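Uncharacterized protein (PDB 4H7L) is of unknown function but is a cupin-barrel protein of the Pac13-like family that binds a copper(II) ion. Local coordinates at residues Arg59-Glu68 against Val116-Phe127. Numbering follows the deposited sequence.
With CU (copper (II) ion), chain D.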
# COMPACT_ATOMS: atom_id res chain seq x y z
N ARG B 59 -21.24 8.33 -0.19
CA ARG B 59 -22.01 7.51 0.73
C ARG B 59 -21.08 6.64 1.55
O ARG B 59 -20.08 6.13 1.04
CB ARG B 59 -22.97 6.58 -0.02
CG ARG B 59 -24.13 7.27 -0.73
CD ARG B 59 -25.08 6.24 -1.32
NE ARG B 59 -25.86 5.54 -0.29
CZ ARG B 59 -26.79 4.62 -0.54
NH1 ARG B 59 -27.07 4.28 -1.79
NH2 ARG B 59 -27.44 4.05 0.46
N THR B 60 -21.40 6.46 2.83
CA THR B 60 -20.74 5.45 3.64
C THR B 60 -21.02 4.09 3.01
O THR B 60 -22.15 3.80 2.63
CB THR B 60 -21.27 5.46 5.08
OG1 THR B 60 -20.93 6.70 5.70
CG2 THR B 60 -20.67 4.31 5.87
N HIS B 61 -19.98 3.27 2.89
CA HIS B 61 -20.11 1.97 2.26
C HIS B 61 -19.29 0.93 3.00
O HIS B 61 -18.53 1.25 3.92
CB HIS B 61 -19.65 2.04 0.80
CG HIS B 61 -18.17 2.18 0.63
ND1 HIS B 61 -17.53 3.40 0.59
CD2 HIS B 61 -17.20 1.24 0.51
CE1 HIS B 61 -16.23 3.21 0.44
NE2 HIS B 61 -16.00 1.91 0.39
N TYR B 62 -19.44 -0.33 2.62
CA TYR B 62 -18.62 -1.39 3.18
C TYR B 62 -18.46 -2.54 2.19
O TYR B 62 -19.12 -2.61 1.16
CB TYR B 62 -19.21 -1.89 4.50
CG TYR B 62 -20.53 -2.62 4.38
CD1 TYR B 62 -21.72 -1.92 4.27
CD2 TYR B 62 -20.58 -4.01 4.40
CE1 TYR B 62 -22.93 -2.58 4.17
CE2 TYR B 62 -21.78 -4.68 4.31
CZ TYR B 62 -22.96 -3.96 4.20
OH TYR B 62 -24.16 -4.63 4.09
N HIS B 63 -17.56 -3.45 2.53
CA HIS B 63 -17.21 -4.56 1.66
C HIS B 63 -17.41 -5.85 2.43
O HIS B 63 -17.08 -5.93 3.61
CB HIS B 63 -15.76 -4.42 1.19
CG HIS B 63 -15.44 -3.08 0.62
ND1 HIS B 63 -15.99 -2.61 -0.56
CD2 HIS B 63 -14.62 -2.10 1.06
CE1 HIS B 63 -15.52 -1.40 -0.81
NE2 HIS B 63 -14.69 -1.06 0.16
N ARG B 64 -17.95 -6.86 1.76
CA ARG B 64 -18.26 -8.13 2.42
C ARG B 64 -17.16 -9.16 2.25
O ARG B 64 -17.11 -10.14 2.99
CB ARG B 64 -19.58 -8.69 1.87
CG ARG B 64 -20.77 -7.81 2.17
CD ARG B 64 -22.09 -8.48 1.80
NE ARG B 64 -23.22 -7.67 2.24
CZ ARG B 64 -24.47 -8.10 2.33
NH1 ARG B 64 -24.80 -9.34 2.00
NH2 ARG B 64 -25.41 -7.27 2.75
N GLU B 65 -16.28 -8.94 1.28
CA GLU B 65 -15.30 -9.95 0.89
C GLU B 65 -13.88 -9.38 0.75
O GLU B 65 -12.94 -10.12 0.44
CB GLU B 65 -15.71 -10.58 -0.44
CG GLU B 65 -17.12 -11.15 -0.45
CD GLU B 65 -17.16 -12.61 -0.04
OE1 GLU B 65 -17.21 -13.48 -0.94
OE2 GLU B 65 -17.14 -12.89 1.18
N HIS B 66 -13.73 -8.08 0.96
CA HIS B 66 -12.46 -7.41 0.74
C HIS B 66 -12.08 -6.57 1.94
O HIS B 66 -12.91 -5.86 2.51
CB HIS B 66 -12.54 -6.50 -0.48
CG HIS B 66 -12.68 -7.25 -1.77
ND1 HIS B 66 -13.86 -7.82 -2.18
CD2 HIS B 66 -11.77 -7.53 -2.74
CE1 HIS B 66 -13.68 -8.41 -3.35
NE2 HIS B 66 -12.42 -8.25 -3.71
N GLN B 67 -10.81 -6.63 2.33
CA GLN B 67 -10.30 -5.74 3.35
C GLN B 67 -9.42 -4.71 2.67
O GLN B 67 -8.72 -5.02 1.71
CB GLN B 67 -9.54 -6.52 4.43
CG GLN B 67 -8.15 -6.99 4.04
CD GLN B 67 -7.12 -6.72 5.13
OE1 GLN B 67 -6.32 -7.60 5.47
NE2 GLN B 67 -7.13 -5.50 5.67
N GLU B 68 -9.49 -3.48 3.14
CA GLU B 68 -8.75 -2.38 2.53
C GLU B 68 -7.78 -1.78 3.54
O GLU B 68 -8.03 -1.78 4.74
CB GLU B 68 -9.73 -1.31 2.02
CG GLU B 68 -10.66 -1.81 0.92
CD GLU B 68 -11.51 -0.69 0.32
OE1 GLU B 68 -11.58 -0.62 -0.93
OE2 GLU B 68 -12.12 0.09 1.08
N VAL B 116 -5.99 -3.23 -1.53
CA VAL B 116 -7.18 -4.07 -1.43
C VAL B 116 -6.84 -5.56 -1.57
O VAL B 116 -6.13 -5.95 -2.49
CB VAL B 116 -8.19 -3.71 -2.54
CG1 VAL B 116 -9.47 -4.53 -2.38
CG2 VAL B 116 -8.49 -2.22 -2.52
N SER B 117 -7.37 -6.38 -0.67
CA SER B 117 -7.15 -7.82 -0.73
C SER B 117 -8.44 -8.61 -0.44
O SER B 117 -9.17 -8.29 0.49
CB SER B 117 -6.07 -8.24 0.26
OG SER B 117 -6.64 -8.52 1.52
N PRO B 118 -8.72 -9.63 -1.26
CA PRO B 118 -7.94 -9.96 -2.44
C PRO B 118 -8.09 -8.86 -3.48
O PRO B 118 -8.66 -7.81 -3.17
CB PRO B 118 -8.57 -11.27 -2.94
CG PRO B 118 -9.47 -11.75 -1.84
CD PRO B 118 -9.89 -10.52 -1.10
N PRO B 119 -7.62 -9.09 -4.71
CA PRO B 119 -7.69 -8.01 -5.70
C PRO B 119 -9.08 -7.39 -5.78
O PRO B 119 -10.09 -8.09 -5.69
CB PRO B 119 -7.33 -8.72 -7.01
CG PRO B 119 -6.45 -9.85 -6.58
CD PRO B 119 -7.04 -10.32 -5.28
N PHE B 120 -9.11 -6.07 -5.94
CA PHE B 120 -10.34 -5.29 -5.95
C PHE B 120 -11.41 -5.80 -6.93
O PHE B 120 -11.12 -6.11 -8.08
CB PHE B 120 -10.00 -3.84 -6.27
CG PHE B 120 -11.17 -3.00 -6.64
CD1 PHE B 120 -11.96 -2.42 -5.66
CD2 PHE B 120 -11.49 -2.79 -7.97
CE1 PHE B 120 -13.04 -1.64 -6.00
CE2 PHE B 120 -12.57 -2.01 -8.32
CZ PHE B 120 -13.35 -1.43 -7.34
N ASP B 121 -12.64 -5.88 -6.44
CA ASP B 121 -13.79 -6.27 -7.25
C ASP B 121 -14.91 -5.25 -7.04
O ASP B 121 -15.46 -5.14 -5.94
CB ASP B 121 -14.26 -7.68 -6.85
CG ASP B 121 -15.60 -8.06 -7.45
OD1 ASP B 121 -15.97 -7.49 -8.50
OD2 ASP B 121 -16.29 -8.93 -6.88
N PRO B 122 -15.27 -4.50 -8.09
CA PRO B 122 -16.23 -3.40 -7.95
C PRO B 122 -17.63 -3.87 -7.56
O PRO B 122 -18.41 -3.08 -7.04
CB PRO B 122 -16.24 -2.77 -9.35
CG PRO B 122 -15.90 -3.89 -10.26
CD PRO B 122 -14.91 -4.73 -9.51
N ALA B 123 -17.93 -5.14 -7.80
CA ALA B 123 -19.23 -5.69 -7.45
C ALA B 123 -19.45 -5.68 -5.94
O ALA B 123 -20.59 -5.69 -5.47
CB ALA B 123 -19.35 -7.10 -7.98
N ASP B 124 -18.35 -5.67 -5.18
CA ASP B 124 -18.44 -5.79 -3.73
C ASP B 124 -18.49 -4.43 -3.06
O ASP B 124 -17.53 -3.99 -2.44
CB ASP B 124 -17.24 -6.57 -3.19
CG ASP B 124 -17.35 -6.85 -1.71
OD1 ASP B 124 -18.48 -6.83 -1.18
OD2 ASP B 124 -16.31 -7.10 -1.06
N GLU B 125 -19.63 -3.76 -3.19
CA GLU B 125 -19.87 -2.49 -2.52
C GLU B 125 -21.28 -2.52 -1.94
O GLU B 125 -22.24 -2.82 -2.66
CB GLU B 125 -19.74 -1.33 -3.50
CG GLU B 125 -19.51 0.01 -2.84
CD GLU B 125 -19.61 1.17 -3.81
OE1 GLU B 125 -20.58 1.19 -4.61
OE2 GLU B 125 -18.73 2.05 -3.79
N TRP B 126 -21.41 -2.23 -0.66
CA TRP B 126 -22.71 -2.29 0.00
C TRP B 126 -23.00 -1.05 0.84
O TRP B 126 -22.08 -0.43 1.38
CB TRP B 126 -22.79 -3.55 0.87
CG TRP B 126 -22.60 -4.79 0.07
CD1 TRP B 126 -21.42 -5.34 -0.32
CD2 TRP B 126 -23.63 -5.63 -0.47
NE1 TRP B 126 -21.64 -6.48 -1.05
CE2 TRP B 126 -23.00 -6.68 -1.16
CE3 TRP B 126 -25.03 -5.60 -0.42
CZ2 TRP B 126 -23.71 -7.69 -1.80
CZ3 TRP B 126 -25.73 -6.61 -1.06
CH2 TRP B 126 -25.07 -7.64 -1.74
N PHE B 127 -24.28 -0.71 0.94
CA PHE B 127 -24.71 0.46 1.68
C PHE B 127 -25.74 0.06 2.73
O PHE B 127 -26.37 -0.99 2.62
CB PHE B 127 -25.33 1.49 0.74
CG PHE B 127 -24.48 1.83 -0.44
CD1 PHE B 127 -23.43 2.74 -0.33
CD2 PHE B 127 -24.71 1.24 -1.67
CE1 PHE B 127 -22.64 3.05 -1.42
CE2 PHE B 127 -23.92 1.54 -2.76
CZ PHE B 127 -22.88 2.45 -2.63
CU CU D . -14.05 0.93 0.49
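The copper site of this cupin barrel takes His61, His63 and Glu68 from the loop and strand start of 59-68; segment 116-127, which leaves strand 110-117, runs along that loop, and His104 completes the site. His61 NE2, His63 NE2 and Glu68 OE2 bind the copper, with Glu68 OE1 hydrogen-bonded to Asn114 ND2. On the far side of its ring, His63 ND1 donates to Asp124 O at 2.8 Å, nearly straight (167°) and in the ring plane, which fixes the ring's rotation. With CG turned away from the backbone N (chi1 -174°), the Asp124 carboxylate reaches into the bend of the loop. There Asp124 OD1 takes Arg64 N on its syn lone pair at 3.0 Å, while Asp124 OD2 accepts Glu65 N from the syn side but tilted out of the carboxylate plane and, at 2.8 Å, His66 ND1 through its anti lone pair. Replacing Asp124 with an alanine would probably leave Arg64 N, Glu65 N and His66 ND1 without their shared acceptor and the His66 ring less firmly set. Arg64 lays its guanidinium on the Trp126 indole, planes 18° apart, with CZ 3.7 Å above the centroid of the six-membered ring; Arg64 NH2 also reaches Tyr62 OH in the guanidinium plane. Trp126 CB sits over the Tyr62 ring, 3.6 Å from its centroid. Farther out, Arg59 stacks on Phe127. At the other end Gln67 and Ser117 form an antiparallel hydrogen-bonded pair, joining strand 67-72 to strand 110-117, which is flanked in turn by strand 48-54; Gln67 OE1 bonds to Ser46 N of the second subunit.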